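Side-chain contacts in TonB-dependent siderophore receptor (Pseudomonas aeruginosa 39016, PDB 5NEC), which probably takes up ferric siderophores across the outer membrane, drawing energy from TonB, through a beta-barrel closed from within by a plug domain: residues A[33-38]-A[54-59]; A[63-68]-A[642-647]; A[73-78]-A[680-685]; A[94-99]-A[633-638]; A[706-711]-A[717-722]. One frame throughout, in Å; residues are numbered along the deposited sequence.

How the interactions relate
Three of the five contacts (2, 3 and 4) join the plug to the barrel. Interaction 1, first along the chain, packs the loop 33-38 on plug strand 54-57 and reaches interaction 2 through Y33 OH. Interactions 2 and 3, whose centres are about 5 Å apart, alternate in sequence and fasten helices 59-64 and 70-74 to barrel strands 639-650 and 674-688; S642 OG reaches R75 O at 2.8 Å. Interaction 4, nested in sequence inside both, holds the turn after strand 94-97 about 19 Å from interaction 3, between centres. Interaction 5, the last, closes a hairpin beyond strand 693-700 and meets interaction 3 through Y707 and R680. Interactions 2 and 3 thus form one patch, interaction 4 another.

Interaction 1 of 5, residues A[33-38]-A[54-59]; sequences YNVDRS and VTVVPK
V35 supplies both apolar contacts between the loop 33-38 and the segment 54-59. Its CB lies 3.9 Å from V56 CG1, and the two valines meet at about a right angle. CB and CG1 of V35 are the atoms that meet V56, while CG2 chiefly meets the proline, 3.8 Å from P58 CB; a chi1 of 163° places that CG2 beside the backbone N. The proline ring has a second neighbour on the loop, the backbone of Y33, whose O is 3.7 Å from P58 CG. No polar bond joins the two segments; 209 Å² of surface is buried between them, and the nearest CA atoms, those of Y33 and P58, remain 6.0 Å apart.

What positions the loop lies further out. The Y33 side chain leaves its backbone away from 54-59, and its hydroxyl bonds D64, while N34 OD1 bonds to S589 of the barrel wall. D36 pairs through its backbone with L47, and S38 OG with E128.

On the other side, strand 54-57 is an outermost strand of the five-stranded plug sheet and pairs with strand 124-130, whose Q126 also touches V35 and V56. P58 occupies the N-cap position of helix 59-64, and F599 of barrel strand 596-609 packs on Y33 and P58, so the contact sits between plug sheet, helix start and barrel.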
# COMPACT_ATOMS: atom_id res chain seq x y z
N TYR A 33 -20.22 -0.14 3.07
CA TYR A 33 -19.08 0.75 3.25
C TYR A 33 -18.46 0.64 4.64
O TYR A 33 -17.43 1.26 4.90
CB TYR A 33 -19.49 2.21 2.99
CG TYR A 33 -19.46 2.67 1.55
CD1 TYR A 33 -19.43 1.76 0.47
CD2 TYR A 33 -19.50 4.03 1.25
CE1 TYR A 33 -19.40 2.22 -0.83
CE2 TYR A 33 -19.50 4.49 -0.05
CZ TYR A 33 -19.45 3.58 -1.08
OH TYR A 33 -19.44 4.05 -2.37
N ASN A 34 -19.08 -0.14 5.52
CA ASN A 34 -18.52 -0.42 6.85
C ASN A 34 -18.35 -1.92 7.05
O ASN A 34 -19.28 -2.68 6.81
CB ASN A 34 -19.42 0.12 7.95
CG ASN A 34 -18.80 -0.05 9.34
OD1 ASN A 34 -17.98 0.76 9.75
ND2 ASN A 34 -19.17 -1.13 10.04
N VAL A 35 -17.17 -2.32 7.50
CA VAL A 35 -16.85 -3.70 7.83
C VAL A 35 -16.57 -3.71 9.33
O VAL A 35 -15.70 -2.97 9.82
CB VAL A 35 -15.66 -4.20 6.99
CG1 VAL A 35 -15.03 -5.47 7.56
CG2 VAL A 35 -16.12 -4.45 5.55
N ASP A 36 -17.30 -4.54 10.06
CA ASP A 36 -17.32 -4.48 11.54
C ASP A 36 -16.33 -5.43 12.23
O ASP A 36 -16.15 -5.37 13.45
CB ASP A 36 -18.76 -4.67 12.08
CG ASP A 36 -19.40 -6.03 11.70
OD1 ASP A 36 -18.68 -7.05 11.58
OD2 ASP A 36 -20.64 -6.07 11.55
N ARG A 37 -15.69 -6.29 11.44
CA ARG A 37 -14.76 -7.29 11.95
C ARG A 37 -13.58 -7.44 10.98
O ARG A 37 -13.73 -7.24 9.77
CB ARG A 37 -15.50 -8.62 12.14
CG ARG A 37 -14.68 -9.65 12.92
CD ARG A 37 -15.48 -10.90 13.28
NE ARG A 37 -15.93 -10.93 14.68
CZ ARG A 37 -15.16 -11.15 15.75
NH1 ARG A 37 -13.85 -11.36 15.64
NH2 ARG A 37 -15.70 -11.18 16.96
N SER A 38 -12.42 -7.78 11.51
CA SER A 38 -11.27 -8.15 10.70
C SER A 38 -11.47 -9.55 10.11
O SER A 38 -12.25 -10.35 10.64
CB SER A 38 -10.00 -8.11 11.54
OG SER A 38 -8.86 -8.35 10.75
N VAL A 54 -8.29 1.28 13.43
CA VAL A 54 -8.31 0.37 12.29
C VAL A 54 -9.33 0.86 11.29
O VAL A 54 -10.47 1.11 11.66
CB VAL A 54 -8.68 -1.07 12.71
CG1 VAL A 54 -8.76 -1.98 11.49
CG2 VAL A 54 -7.68 -1.60 13.74
N THR A 55 -8.93 1.00 10.03
CA THR A 55 -9.85 1.34 8.95
C THR A 55 -9.80 0.25 7.89
O THR A 55 -8.74 -0.09 7.37
CB THR A 55 -9.49 2.69 8.28
OG1 THR A 55 -9.44 3.72 9.28
CG2 THR A 55 -10.51 3.06 7.19
N VAL A 56 -10.97 -0.30 7.56
CA VAL A 56 -11.07 -1.28 6.50
C VAL A 56 -11.63 -0.60 5.24
O VAL A 56 -12.66 0.05 5.29
CB VAL A 56 -11.93 -2.48 6.94
CG1 VAL A 56 -12.07 -3.49 5.79
CG2 VAL A 56 -11.30 -3.12 8.18
N VAL A 57 -10.90 -0.70 4.12
CA VAL A 57 -11.43 -0.27 2.83
C VAL A 57 -12.16 -1.48 2.26
O VAL A 57 -11.51 -2.44 1.85
CB VAL A 57 -10.34 0.20 1.85
CG1 VAL A 57 -10.98 0.73 0.57
CG2 VAL A 57 -9.47 1.25 2.52
N PRO A 58 -13.50 -1.44 2.26
CA PRO A 58 -14.26 -2.60 1.80
C PRO A 58 -14.34 -2.71 0.29
O PRO A 58 -14.13 -1.73 -0.43
CB PRO A 58 -15.65 -2.36 2.37
CG PRO A 58 -15.77 -0.87 2.39
CD PRO A 58 -14.40 -0.31 2.59
N LYS A 59 -14.65 -3.92 -0.17
CA LYS A 59 -14.84 -4.25 -1.58
C LYS A 59 -15.59 -3.18 -2.38
O LYS A 59 -15.19 -2.83 -3.48
CB LYS A 59 -15.61 -5.57 -1.69
CG LYS A 59 -15.67 -6.17 -3.09
CD LYS A 59 -16.88 -7.08 -3.28
CE LYS A 59 -16.78 -8.32 -2.40
NZ LYS A 59 -18.09 -8.97 -2.13

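Interaction 2 of 5, residues A[63-68]-A[642-647]; sequences KDTAAV and SLWTTY
T65 lays its methyl on the indole of W644 in a CH-pi contact. CG2 stands 3.5 Å from the centroid of the six-membered ring and only 7° off its normal, which puts the methyl over the middle of the face. A chi1 of 63° points CG2 to the far side from the carbonyl carbon and tucks OG1 back over the backbone, where it bonds V61 O in the helix.

The van der Waals contacts centre on D64. Its carbonyl O approaches W644 CZ2 to 3.4 Å, obliquely to the ring, and its CB is 3.8 Å from W644 NE1. D64 OD2 comes no nearer than 4.0 Å to T646 CG2. The contact joins the end of plug helix 59-64, closed by a Schellman motif in which A66 has positive phi (54°) and A66 N bonds to K63 O at 3.0 Å, to the inner face of barrel strand 639-650.

Polar satisfaction comes from outside the two segments. Y33 OH bonds both D64 OD2 and W644 NE1, tying the carboxylate and the indole to one hydroxyl, while Q60 NE2 holds D64 OD1 and N698 ND2 of the barrel donates to D64 O.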
# COMPACT_ATOMS: atom_id res chain seq x y z
N LYS A 63 -14.61 -0.98 -5.72
CA LYS A 63 -15.39 -0.97 -6.97
C LYS A 63 -15.94 0.42 -7.33
O LYS A 63 -15.83 0.82 -8.46
CB LYS A 63 -16.56 -1.95 -6.91
CG LYS A 63 -16.13 -3.40 -6.82
CD LYS A 63 -17.32 -4.34 -7.01
CE LYS A 63 -16.92 -5.80 -6.79
NZ LYS A 63 -18.11 -6.64 -6.46
N ASP A 64 -16.53 1.13 -6.37
CA ASP A 64 -17.17 2.44 -6.64
C ASP A 64 -16.17 3.52 -7.07
O ASP A 64 -16.51 4.38 -7.90
CB ASP A 64 -17.99 2.94 -5.43
CG ASP A 64 -19.26 2.10 -5.16
OD1 ASP A 64 -19.70 1.32 -6.02
OD2 ASP A 64 -19.81 2.23 -4.05
N THR A 65 -14.96 3.49 -6.51
CA THR A 65 -13.86 4.38 -6.92
C THR A 65 -13.15 3.91 -8.20
O THR A 65 -12.38 4.66 -8.76
CB THR A 65 -12.80 4.58 -5.80
OG1 THR A 65 -12.16 3.33 -5.48
CG2 THR A 65 -13.42 5.19 -4.53
N ALA A 66 -13.42 2.68 -8.64
CA ALA A 66 -12.74 2.05 -9.78
C ALA A 66 -11.20 2.06 -9.64
O ALA A 66 -10.49 2.19 -10.63
CB ALA A 66 -13.17 2.69 -11.09
N ALA A 67 -10.73 1.89 -8.41
CA ALA A 67 -9.31 1.78 -8.11
C ALA A 67 -8.69 0.62 -8.87
O ALA A 67 -9.23 -0.48 -8.85
CB ALA A 67 -9.12 1.57 -6.61
N VAL A 68 -7.56 0.87 -9.53
CA VAL A 68 -6.82 -0.18 -10.26
C VAL A 68 -5.53 -0.59 -9.56
O VAL A 68 -4.77 -1.39 -10.09
CB VAL A 68 -6.55 0.23 -11.74
CG1 VAL A 68 -7.86 0.45 -12.47
CG2 VAL A 68 -5.67 1.47 -11.85
N SER A 642 -10.10 12.85 3.45
CA SER A 642 -10.66 12.03 2.38
C SER A 642 -12.15 11.85 2.64
O SER A 642 -12.54 11.48 3.75
CB SER A 642 -9.98 10.66 2.34
OG SER A 642 -8.58 10.75 2.06
N LEU A 643 -12.97 12.13 1.64
CA LEU A 643 -14.41 11.95 1.70
C LEU A 643 -14.80 11.20 0.45
O LEU A 643 -14.52 11.67 -0.65
CB LEU A 643 -15.14 13.29 1.71
CG LEU A 643 -16.68 13.24 1.54
CD1 LEU A 643 -17.30 12.44 2.67
CD2 LEU A 643 -17.29 14.62 1.49
N TRP A 644 -15.45 10.04 0.61
CA TRP A 644 -16.09 9.34 -0.51
C TRP A 644 -17.55 9.12 -0.14
O TRP A 644 -17.85 8.63 0.95
CB TRP A 644 -15.43 7.99 -0.79
CG TRP A 644 -16.08 7.27 -1.93
CD1 TRP A 644 -16.95 6.23 -1.85
CD2 TRP A 644 -15.94 7.58 -3.32
NE1 TRP A 644 -17.35 5.85 -3.11
CE2 TRP A 644 -16.75 6.66 -4.03
CE3 TRP A 644 -15.20 8.53 -4.04
CZ2 TRP A 644 -16.85 6.67 -5.43
CZ3 TRP A 644 -15.28 8.54 -5.42
CH2 TRP A 644 -16.11 7.61 -6.11
N THR A 645 -18.45 9.47 -1.06
CA THR A 645 -19.88 9.34 -0.82
C THR A 645 -20.67 8.91 -2.06
O THR A 645 -20.34 9.32 -3.17
CB THR A 645 -20.46 10.65 -0.26
OG1 THR A 645 -21.81 10.43 0.13
CG2 THR A 645 -20.41 11.80 -1.27
N THR A 646 -21.68 8.07 -1.84
CA THR A 646 -22.62 7.70 -2.90
C THR A 646 -24.05 7.94 -2.45
O THR A 646 -24.38 7.84 -1.27
CB THR A 646 -22.46 6.24 -3.34
OG1 THR A 646 -22.59 5.37 -2.22
CG2 THR A 646 -21.10 6.06 -4.00
N TYR A 647 -24.90 8.27 -3.42
CA TYR A 647 -26.31 8.52 -3.19
C TYR A 647 -27.15 7.73 -4.19
O TYR A 647 -26.94 7.86 -5.40
CB TYR A 647 -26.62 10.01 -3.30
CG TYR A 647 -27.98 10.37 -2.73
CD1 TYR A 647 -28.16 10.48 -1.35
CD2 TYR A 647 -29.08 10.57 -3.57
CE1 TYR A 647 -29.40 10.81 -0.82
CE2 TYR A 647 -30.33 10.89 -3.05
CZ TYR A 647 -30.48 11.01 -1.68
OH TYR A 647 -31.70 11.32 -1.14

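Interaction 3 of 5, residues A[73-78]-A[680-685]; sequences ALRTVP and RYDAMA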
# COMPACT_ATOMS: atom_id res chain seq x y z
N ALA A 73 -6.47 2.95 -4.31
CA ALA A 73 -7.49 2.59 -3.32
C ALA A 73 -7.25 3.27 -1.97
O ALA A 73 -8.22 3.67 -1.31
CB ALA A 73 -7.55 1.08 -3.14
N LEU A 74 -5.98 3.38 -1.56
CA LEU A 74 -5.65 3.99 -0.26
C LEU A 74 -5.78 5.52 -0.21
O LEU A 74 -5.70 6.09 0.87
CB LEU A 74 -4.26 3.55 0.22
CG LEU A 74 -4.14 2.09 0.68
CD1 LEU A 74 -2.67 1.71 0.82
CD2 LEU A 74 -4.89 1.82 1.99
N ARG A 75 -6.03 6.18 -1.34
CA ARG A 75 -6.38 7.60 -1.33
C ARG A 75 -7.61 7.91 -0.46
O ARG A 75 -7.75 9.03 0.02
CB ARG A 75 -6.55 8.16 -2.75
CG ARG A 75 -7.93 8.05 -3.40
CD ARG A 75 -7.85 8.31 -4.90
NE ARG A 75 -9.15 8.41 -5.57
CZ ARG A 75 -9.83 7.42 -6.16
NH1 ARG A 75 -9.40 6.15 -6.16
NH2 ARG A 75 -10.98 7.70 -6.75
N THR A 76 -8.48 6.91 -0.26
CA THR A 76 -9.64 7.02 0.65
C THR A 76 -9.32 7.03 2.15
O THR A 76 -10.19 7.32 2.94
CB THR A 76 -10.68 5.88 0.38
OG1 THR A 76 -10.04 4.60 0.44
CG2 THR A 76 -11.33 6.06 -0.97
N VAL A 77 -8.11 6.68 2.55
CA VAL A 77 -7.72 6.69 3.95
C VAL A 77 -6.64 7.75 4.13
O VAL A 77 -5.49 7.55 3.70
CB VAL A 77 -7.19 5.32 4.39
CG1 VAL A 77 -6.77 5.36 5.86
CG2 VAL A 77 -8.27 4.26 4.17
N PRO A 78 -6.97 8.87 4.80
CA PRO A 78 -6.05 10.01 4.86
C PRO A 78 -4.82 9.74 5.70
O PRO A 78 -4.86 8.92 6.62
CB PRO A 78 -6.90 11.09 5.53
CG PRO A 78 -7.80 10.32 6.45
CD PRO A 78 -8.12 9.04 5.72
N ARG A 680 -8.20 17.37 -4.68
CA ARG A 680 -8.61 16.57 -5.84
C ARG A 680 -10.07 16.19 -5.67
O ARG A 680 -10.49 15.84 -4.56
CB ARG A 680 -7.74 15.32 -5.94
CG ARG A 680 -8.28 14.27 -6.90
CD ARG A 680 -7.47 12.99 -6.87
NE ARG A 680 -8.18 11.93 -7.58
CZ ARG A 680 -7.68 10.73 -7.90
NH1 ARG A 680 -6.44 10.38 -7.59
NH2 ARG A 680 -8.44 9.86 -8.54
N TYR A 681 -10.82 16.24 -6.76
CA TYR A 681 -12.22 15.81 -6.74
C TYR A 681 -12.45 14.71 -7.76
O TYR A 681 -11.89 14.77 -8.85
CB TYR A 681 -13.18 17.00 -6.96
CG TYR A 681 -13.03 18.10 -5.92
CD1 TYR A 681 -12.12 19.13 -6.10
CD2 TYR A 681 -13.81 18.11 -4.75
CE1 TYR A 681 -11.97 20.14 -5.16
CE2 TYR A 681 -13.68 19.12 -3.80
CZ TYR A 681 -12.74 20.13 -4.02
OH TYR A 681 -12.57 21.16 -3.11
N ASP A 682 -13.26 13.72 -7.39
CA ASP A 682 -13.64 12.60 -8.25
C ASP A 682 -15.17 12.52 -8.37
O ASP A 682 -15.87 12.90 -7.44
CB ASP A 682 -13.15 11.29 -7.63
CG ASP A 682 -11.63 11.14 -7.65
OD1 ASP A 682 -10.91 11.93 -8.31
OD2 ASP A 682 -11.14 10.18 -7.02
N ALA A 683 -15.68 12.01 -9.48
CA ALA A 683 -17.14 11.82 -9.67
C ALA A 683 -17.42 10.42 -10.18
O ALA A 683 -16.58 9.86 -10.87
CB ALA A 683 -17.68 12.85 -10.66
N MET A 684 -18.58 9.87 -9.83
CA MET A 684 -19.07 8.61 -10.43
C MET A 684 -20.58 8.55 -10.60
O MET A 684 -21.34 9.20 -9.89
CB MET A 684 -18.59 7.37 -9.64
CG MET A 684 -19.38 6.98 -8.39
SD MET A 684 -20.88 5.96 -8.59
CE MET A 684 -20.17 4.39 -9.02
N ALA A 685 -21.00 7.72 -11.55
CA ALA A 685 -22.39 7.38 -11.75
C ALA A 685 -22.46 5.93 -12.17
O ALA A 685 -21.60 5.47 -12.92
CB ALA A 685 -22.97 8.28 -12.82
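A type I turn from L74 to V77, at the end of the helix 70-74 region, brings R75 opposite strand 680-685, yet the backbones stay well apart, with the CA atoms of R75 and R680 10.3 Å from each other. Side chains alone cross this gap. R75 leaves with CG between its backbone N and carbonyl carbon (chi1 88°) and then runs extended to NE, which delivers its guanidinium to D682. R75 NH2 forms a salt bridge with D682 OD2; the modelled 2.5 Å is shorter than expected and its exact value doubtful, though the N-H...O angle is 151°. R75 NE adds a weak bond of 3.0 Å to the same OD2. Both donors thus converge on one oxygen, near the guanidinium plane.

The second carboxylate oxygen serves the strand itself: R680 NE bonds D682 OD1 at 2.8 Å, in the plane of the R680 guanidinium and on the syn side of the oxygen. The two guanidinium groups lie flat on each other, their planes 15° apart and their centres separated by 4.3 Å. D72 takes R75 NH1.

Sharing one carboxylate between two stacked arginines probably offsets their like charges and would keep D682 ionised, making a salt-bridge network that ties plug to barrel wall.

Interaction 4 of 5, residues A[94-99]-A[633-638]; sequences RPFIRG and MPNTPK
F96 and N635 pack obliquely, with the asparagine lying over one face of the phenyl ring. N635 CB is 3.8 Å from the ring centroid and 11° off the normal, a CH-pi contact placed over the ring centre. On the phenylalanine, chi1 of -74° points CG to the far side from the carbonyl carbon and carries the ring off strand 94-97 toward the loop 633-638. N635 itself has a left-handed backbone, and the plane of its amide is inclined 38° to the ring.

G99 is the second point of contact, and the chain there is tight. Its CA lies 3.0 Å from T636 OG1 and 3.6 Å from T636 CG2, so both branches of the threonine close on the alpha carbon of a residue that has no side chain and whose phi is positive. The threonine hydroxyl is held in place within its own loop by a 2.8 Å bond from T636 OG1 to P634 O, the donor standing above the carbonyl plane. M633, bent at both chi2 and chi3, curls its methyl back so that CE comes 3.3 Å from G99 O.

The left-handed pair R98 and G99 forms the turn between antiparallel strands 94-97 and 100-101, and R98 sends its guanidinium to E538 and E585 of the barrel. Such seating of a plug hairpin against barrel residues belongs to the plugged-barrel fold of TonB-dependent receptors.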
# COMPACT_ATOMS: atom_id res chain seq x y z
N ARG A 94 6.22 2.22 -1.24
CA ARG A 94 6.52 2.16 0.17
C ARG A 94 5.55 3.07 0.93
O ARG A 94 5.69 4.28 0.87
CB ARG A 94 7.95 2.63 0.36
CG ARG A 94 8.39 2.84 1.81
CD ARG A 94 9.65 3.68 1.87
NE ARG A 94 10.75 3.11 1.09
CZ ARG A 94 11.98 2.80 1.52
NH1 ARG A 94 12.33 2.93 2.80
NH2 ARG A 94 12.84 2.27 0.65
N PRO A 95 4.56 2.50 1.65
CA PRO A 95 3.66 3.36 2.42
C PRO A 95 4.25 3.94 3.71
O PRO A 95 5.06 3.28 4.36
CB PRO A 95 2.48 2.43 2.75
CG PRO A 95 3.05 1.08 2.69
CD PRO A 95 4.14 1.10 1.67
N PHE A 96 3.85 5.16 4.05
CA PHE A 96 4.18 5.81 5.33
C PHE A 96 2.89 6.02 6.10
O PHE A 96 1.93 6.57 5.56
CB PHE A 96 4.87 7.16 5.11
CG PHE A 96 6.29 7.06 4.64
CD1 PHE A 96 6.58 6.73 3.31
CD2 PHE A 96 7.34 7.32 5.51
CE1 PHE A 96 7.90 6.66 2.86
CE2 PHE A 96 8.67 7.23 5.09
CZ PHE A 96 8.94 6.91 3.76
N ILE A 97 2.85 5.58 7.35
CA ILE A 97 1.63 5.61 8.15
C ILE A 97 1.97 6.33 9.46
O ILE A 97 2.93 5.95 10.13
CB ILE A 97 1.10 4.18 8.42
CG1 ILE A 97 0.81 3.46 7.09
CG2 ILE A 97 -0.13 4.21 9.33
CD1 ILE A 97 0.61 1.96 7.21
N ARG A 98 1.20 7.37 9.80
CA ARG A 98 1.50 8.25 10.93
C ARG A 98 2.97 8.70 10.93
O ARG A 98 3.64 8.69 11.98
CB ARG A 98 1.15 7.59 12.26
CG ARG A 98 -0.33 7.39 12.46
CD ARG A 98 -0.56 6.75 13.81
NE ARG A 98 -1.97 6.65 14.16
CZ ARG A 98 -2.44 6.04 15.25
NH1 ARG A 98 -1.61 5.44 16.11
NH2 ARG A 98 -3.75 6.01 15.48
N GLY A 99 3.43 9.04 9.73
CA GLY A 99 4.77 9.52 9.49
C GLY A 99 5.90 8.54 9.70
O GLY A 99 7.03 8.97 9.93
N MET A 633 8.79 15.32 9.93
CA MET A 633 9.16 14.03 9.33
C MET A 633 8.83 14.12 7.85
O MET A 633 7.82 14.73 7.49
CB MET A 633 8.34 12.87 9.92
CG MET A 633 8.53 12.60 11.40
SD MET A 633 10.07 11.84 11.86
CE MET A 633 9.82 10.19 11.22
N PRO A 634 9.68 13.53 6.98
CA PRO A 634 9.31 13.49 5.56
C PRO A 634 8.08 12.63 5.32
O PRO A 634 7.73 11.81 6.15
CB PRO A 634 10.56 12.87 4.89
CG PRO A 634 11.24 12.10 5.98
CD PRO A 634 10.97 12.87 7.24
N ASN A 635 7.39 12.86 4.21
CA ASN A 635 6.26 12.01 3.79
C ASN A 635 5.16 11.93 4.84
O ASN A 635 4.54 10.89 5.03
CB ASN A 635 6.80 10.62 3.38
CG ASN A 635 7.93 10.74 2.36
OD1 ASN A 635 7.71 11.25 1.24
ND2 ASN A 635 9.13 10.31 2.73
N THR A 636 4.93 13.04 5.53
CA THR A 636 4.01 13.11 6.66
C THR A 636 3.20 14.40 6.54
O THR A 636 3.59 15.41 7.10
CB THR A 636 4.79 13.10 8.00
OG1 THR A 636 5.70 11.99 8.00
CG2 THR A 636 3.84 12.98 9.20
N PRO A 637 2.08 14.37 5.80
CA PRO A 637 1.27 15.59 5.69
C PRO A 637 0.64 15.92 7.03
O PRO A 637 0.12 15.04 7.71
CB PRO A 637 0.19 15.22 4.67
CG PRO A 637 0.09 13.73 4.74
CD PRO A 637 1.47 13.24 5.10
N LYS A 638 0.72 17.19 7.40
CA LYS A 638 0.22 17.64 8.68
C LYS A 638 -1.29 17.47 8.74
O LYS A 638 -1.80 17.00 9.74
CB LYS A 638 0.63 19.11 8.89
CG LYS A 638 0.50 19.61 10.31
CD LYS A 638 1.06 21.01 10.40
CE LYS A 638 0.87 21.60 11.79
NZ LYS A 638 1.76 20.94 12.77

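Interaction 5 of 5, residues A[706-711]-A[717-722]; sequences KYFDKA and ASQAAG
A720 N gives Y707 O a nearly straight hydrogen bond, 2.9 Å long with an N-H...O angle of 176°, and S718 N bonds K710 O at 3.0 Å. A third backbone bond, D709 N to S718 O, is weak. Beside it, D709 OD1 sits 3.2 Å from S718 OG; the other oxygen, OD2, forms a salt bridge with K710 NZ. A water accepts from Y707 N and lies 3.0 Å from A720 O, to which it may donate.

Strands 708-711 and 716-719 make an antiparallel beta hairpin: K710 and S718 form a hydrogen-bonded pair, and A711 and A717 a non-hydrogen-bonded one, with the bond from A720 N to Y707 O just beyond the strands. The chain turns a corner at D709. Strand 244-245 continues the small sheet beyond 716-719.

With chi1 at 72°, the Y707 ring folds back over its own main chain and comes to lie over A720, just past the strand; A720 CB makes a CH-pi contact with one face, offset toward the rim, 3.4 Å from Y707 CZ. On the K710 and S718 face, the two CB atoms of that pair are 4.0 Å apart. F708 shares the other face with A717 and Q719; its CE1 is 3.8 Å from Q719 CB, and the ring and amide planes stand 79° apart. The extended Q719 chain runs on to K706, with Q719 OE1 3.6 Å from K706 CD, while its NE2 bonds R265 O. Y678 stacks on the Y707 ring, and V675 of barrel strand 674-688 packs on F708, A711 and A717.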
# COMPACT_ATOMS: atom_id res chain seq x y z
N LYS A 706 -2.95 19.53 -11.46
CA LYS A 706 -1.60 19.01 -11.51
C LYS A 706 -1.06 18.98 -10.08
O LYS A 706 -1.11 19.99 -9.37
CB LYS A 706 -0.70 19.81 -12.43
CG LYS A 706 0.59 19.08 -12.78
CD LYS A 706 1.48 19.81 -13.78
CE LYS A 706 2.17 21.00 -13.14
NZ LYS A 706 2.68 21.90 -14.19
N TYR A 707 -0.61 17.81 -9.64
CA TYR A 707 -0.10 17.66 -8.29
C TYR A 707 0.86 16.49 -8.21
O TYR A 707 0.98 15.68 -9.14
CB TYR A 707 -1.24 17.52 -7.26
CG TYR A 707 -2.00 16.20 -7.31
CD1 TYR A 707 -1.61 15.12 -6.50
CD2 TYR A 707 -3.11 16.04 -8.14
CE1 TYR A 707 -2.29 13.91 -6.54
CE2 TYR A 707 -3.80 14.84 -8.18
CZ TYR A 707 -3.40 13.78 -7.38
OH TYR A 707 -4.09 12.59 -7.42
N PHE A 708 1.55 16.41 -7.08
CA PHE A 708 2.64 15.49 -6.90
C PHE A 708 2.37 14.62 -5.70
O PHE A 708 2.32 15.08 -4.56
CB PHE A 708 3.94 16.28 -6.74
CG PHE A 708 4.23 17.16 -7.92
CD1 PHE A 708 4.94 16.67 -9.01
CD2 PHE A 708 3.78 18.48 -7.94
CE1 PHE A 708 5.19 17.49 -10.10
CE2 PHE A 708 4.03 19.30 -9.03
CZ PHE A 708 4.73 18.80 -10.12
N ASP A 709 2.19 13.34 -6.00
CA ASP A 709 1.77 12.33 -5.02
C ASP A 709 2.93 11.65 -4.28
O ASP A 709 2.68 10.95 -3.32
CB ASP A 709 0.90 11.26 -5.71
CG ASP A 709 1.60 10.55 -6.87
OD1 ASP A 709 2.51 11.11 -7.50
OD2 ASP A 709 1.22 9.42 -7.17
N LYS A 710 4.18 11.83 -4.72
CA LYS A 710 5.34 11.35 -3.95
C LYS A 710 6.45 12.38 -4.03
O LYS A 710 6.80 12.86 -5.12
CB LYS A 710 5.89 10.02 -4.49
CG LYS A 710 4.87 8.89 -4.64
CD LYS A 710 5.38 7.81 -5.57
CE LYS A 710 4.31 6.77 -5.80
NZ LYS A 710 3.11 7.31 -6.50
N ALA A 711 7.00 12.72 -2.86
CA ALA A 711 8.13 13.62 -2.75
C ALA A 711 9.32 12.80 -2.32
O ALA A 711 9.32 12.26 -1.23
CB ALA A 711 7.83 14.69 -1.70
N ALA A 717 10.31 14.70 -7.85
CA ALA A 717 9.04 14.24 -7.34
C ALA A 717 8.22 13.59 -8.45
O ALA A 717 8.41 13.86 -9.65
CB ALA A 717 8.25 15.42 -6.78
N SER A 718 7.28 12.75 -8.04
CA SER A 718 6.40 12.04 -8.95
C SER A 718 5.14 12.85 -9.16
O SER A 718 4.54 13.28 -8.19
CB SER A 718 6.06 10.67 -8.40
OG SER A 718 5.04 10.08 -9.19
N GLN A 719 4.74 13.02 -10.41
CA GLN A 719 3.52 13.74 -10.77
C GLN A 719 2.37 12.74 -10.93
O GLN A 719 2.53 11.71 -11.56
CB GLN A 719 3.74 14.53 -12.07
CG GLN A 719 2.54 15.35 -12.53
CD GLN A 719 2.86 16.23 -13.75
OE1 GLN A 719 3.78 17.05 -13.71
NE2 GLN A 719 2.09 16.07 -14.82
N ALA A 720 1.21 13.05 -10.38
CA ALA A 720 0.07 12.14 -10.43
C ALA A 720 -0.62 12.25 -11.77
O ALA A 720 -0.32 13.14 -12.58
CB ALA A 720 -0.93 12.47 -9.33
N ALA A 721 -1.56 11.35 -11.99
CA ALA A 721 -2.33 11.33 -13.21
C ALA A 721 -3.20 12.57 -13.29
O ALA A 721 -3.60 13.14 -12.25
CB ALA A 721 -3.17 10.07 -13.27
N GLY A 722 -3.48 13.01 -14.51
CA GLY A 722 -4.45 14.10 -14.75
C GLY A 722 -5.88 13.56 -14.79
O GLY A 722 -6.13 12.44 -14.37
O HOH W 1 -1.61 15.67 -11.65